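Local structure of intergenic-region protein (Escherichia coli CFT073, 2WJ9) at residues B[49-52]-B[53-57]. The protein is an antirestriction protein of the ArdB type that probably inhibits DNA restriction enzymes, most likely those of type I. Sequence-based numbering, arbitrary orientation.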
ATOM      1  N   THR B  49      16.021   0.634  -8.260  1.00 30.24           N
ATOM      2  CA  THR B  49      17.041   0.279  -9.264  1.00 30.03           C
ATOM      3  C   THR B  49      16.741   1.025 -10.567  1.00 30.44           C
ATOM      4  O   THR B  49      15.594   1.046 -11.024  1.00 30.51           O
ATOM      5  CB  THR B  49      17.074  -1.242  -9.529  1.00 30.34           C
ATOM      6  OG1 THR B  49      17.418  -1.936  -8.324  1.00 29.14           O
ATOM      7  CG2 THR B  49      18.088  -1.584 -10.614  1.00 29.96           C
ATOM      8  N   ILE B  50      17.758   1.661 -11.139  1.00 30.63           N
ATOM      9  CA  ILE B  50      17.564   2.462 -12.352  1.00 30.71           C
ATOM     10  C   ILE B  50      17.150   1.548 -13.514  1.00 31.11           C
ATOM     11  O   ILE B  50      17.570   0.380 -13.584  1.00 30.66           O
ATOM     12  CB  ILE B  50      18.815   3.320 -12.694  1.00 30.70           C
ATOM     13  CG1 ILE B  50      18.477   4.374 -13.749  1.00 30.61           C
ATOM     14  CG2 ILE B  50      19.977   2.454 -13.154  1.00 29.51           C
ATOM     15  CD1 ILE B  50      19.562   5.441 -13.908  1.00 31.31           C
ATOM     16  N   VAL B  51      16.281   2.065 -14.382  1.00 31.54           N
ATOM     17  CA  VAL B  51      15.845   1.345 -15.577  1.00 32.14           C
ATOM     18  C   VAL B  51      16.901   1.548 -16.676  1.00 32.78           C
ATOM     19  O   VAL B  51      17.266   2.677 -16.970  1.00 33.12           O
ATOM     20  CB  VAL B  51      14.459   1.844 -16.065  1.00 32.08           C
ATOM     21  CG1 VAL B  51      14.044   1.122 -17.347  1.00 31.76           C
ATOM     22  CG2 VAL B  51      13.398   1.657 -14.970  1.00 30.72           C
ATOM     23  N   PRO B  52      17.427   0.456 -17.258  1.00 33.84           N
ATOM     24  CA  PRO B  52      18.409   0.598 -18.354  1.00 34.50           C
ATOM     25  C   PRO B  52      17.899   1.412 -19.542  1.00 35.09           C
ATOM     26  O   PRO B  52      16.708   1.373 -19.847  1.00 35.01           O
ATOM     27  CB  PRO B  52      18.662  -0.849 -18.787  1.00 34.51           C
ATOM     28  CG  PRO B  52      18.322  -1.670 -17.607  1.00 34.30           C
ATOM     29  CD  PRO B  52      17.198  -0.959 -16.914  1.00 33.69           C
ATOM     30  N   ASP B  53      18.802   2.129 -20.210  1.00 35.87           N
ATOM     31  CA  ASP B  53      18.425   2.946 -21.373  1.00 36.58           C
ATOM     32  C   ASP B  53      17.658   2.113 -22.405  1.00 37.20           C
ATOM     33  O   ASP B  53      16.706   2.599 -23.021  1.00 37.34           O
ATOM     34  CB  ASP B  53      19.655   3.605 -22.009  1.00 36.77           C
ATOM     35  CG  ASP B  53      20.120   4.848 -21.252  1.00 36.97           C
ATOM     36  OD1 ASP B  53      19.371   5.358 -20.388  1.00 37.51           O
ATOM     37  OD2 ASP B  53      21.245   5.315 -21.529  1.00 38.21           O
ATOM     38  N   GLU B  54      18.069   0.855 -22.544  1.00 37.66           N
ATOM     39  CA  GLU B  54      17.455  -0.116 -23.457  1.00 38.26           C
ATOM     40  C   GLU B  54      15.948  -0.274 -23.219  1.00 38.39           C
ATOM     41  O   GLU B  54      15.167  -0.362 -24.170  1.00 38.45           O
ATOM     42  CB  GLU B  54      18.117  -1.494 -23.281  1.00 38.64           C
ATOM     43  CG  GLU B  54      19.643  -1.519 -23.422  1.00 39.77           C
ATOM     44  CD  GLU B  54      20.304  -2.640 -22.614  1.00 40.87           C
ATOM     45  OE1 GLU B  54      20.074  -2.714 -21.387  1.00 41.33           O
ATOM     46  OE2 GLU B  54      21.073  -3.433 -23.208  1.00 42.12           O
ATOM     47  N   GLN B  55      15.559  -0.313 -21.944  1.00 38.38           N
ATOM     48  CA  GLN B  55      14.176  -0.605 -21.536  1.00 38.40           C
ATOM     49  C   GLN B  55      13.349   0.630 -21.197  1.00 38.02           C
ATOM     50  O   GLN B  55      12.187   0.501 -20.805  1.00 37.94           O
ATOM     51  CB  GLN B  55      14.178  -1.528 -20.318  1.00 38.51           C
ATOM     52  CG  GLN B  55      14.943  -2.821 -20.513  1.00 39.67           C
ATOM     53  CD  GLN B  55      15.009  -3.653 -19.243  1.00 41.24           C
ATOM     54  OE1 GLN B  55      14.513  -3.247 -18.189  1.00 43.73           O
ATOM     55  NE2 GLN B  55      15.628  -4.823 -19.337  1.00 42.78           N
ATOM     56  N   ARG B  56      13.933   1.816 -21.342  1.00 37.66           N
ATOM     57  CA  ARG B  56      13.243   3.056 -20.974  1.00 37.42           C
ATOM     58  C   ARG B  56      11.893   3.198 -21.656  1.00 36.56           C
ATOM     59  O   ARG B  56      10.889   3.507 -21.014  1.00 36.15           O
ATOM     60  CB  ARG B  56      14.087   4.279 -21.331  1.00 37.84           C
ATOM     61  CG  ARG B  56      15.132   4.640 -20.312  1.00 39.44           C
ATOM     62  CD  ARG B  56      15.644   6.068 -20.523  1.00 40.82           C
ATOM     63  NE  ARG B  56      14.636   7.068 -20.164  1.00 42.59           N
ATOM     64  CZ  ARG B  56      14.744   7.968 -19.186  1.00 43.73           C
ATOM     65  NH1 ARG B  56      15.839   8.045 -18.435  1.00 45.06           N
ATOM     66  NH2 ARG B  56      13.741   8.822 -18.966  1.00 44.35           N
ATOM     67  N   ILE B  57      11.870   2.973 -22.963  1.00 35.99           N
ATOM     68  CA  ILE B  57      10.672   3.244 -23.748  1.00 35.68           C
ATOM     69  C   ILE B  57       9.485   2.334 -23.385  1.00 35.14           C
ATOM     70  O   ILE B  57       8.329   2.726 -23.565  1.00 35.35           O
ATOM     71  CB  ILE B  57      10.964   3.198 -25.266  1.00 35.80           C
ATOM     72  CG1 ILE B  57       9.771   3.748 -26.060  1.00 36.13           C
ATOM     73  CG2 ILE B  57      11.340   1.783 -25.702  1.00 35.37           C
ATOM     74  CD1 ILE B  57       9.210   5.056 -25.516  1.00 37.59           C
TER
HETATM   75  O   HOH W   1      19.734   4.714 -17.436  1.00 43.37           O
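Pro52 and Gln55 close a beta turn in which Asp53 and Glu54, both with helix-like backbone angles, fill the corners, an example of how a chain can leave a sheet edge and coil within a few residues. The defining hydrogen bond runs from Gln55 N to Pro52 O over 2.9 Å. It is bent, 138° at the hydrogen. A second, weak bond from Arg56 N to Asp53 O (3.3 Å) continues the coil toward helix 59-64.

Van der Waals contact comes from Pro52, at the start of the turn, and from Val51 just before it. The pyrrolidine ring and the Gln55 side chain run alongside each other, pointing the same way, and Gln55 OE1 approaches Pro52 CD at 3.8 Å. At another carbon of the ring, Pro52 CB lies 3.5 Å from Glu54 OE1. Val51, buried, sets CG1 anti to its backbone N (chi1 178°), which carries that methyl to the turn, in nonpolar contact 4.0 Å from Gln55 CB. Both Val51 and the Arg56 side chain also rest on Leu95 of strand 93-98, so the coil is packed against the sheet that strand 48-50 borders.

Solvent adds a further polar link. One water donates both its hydrogens, bridging the strand's exit to the turn's first corner: it reaches Val51 O at 3.2 Å and the carboxylate oxygen Asp53 OD1 at 3.0 Å.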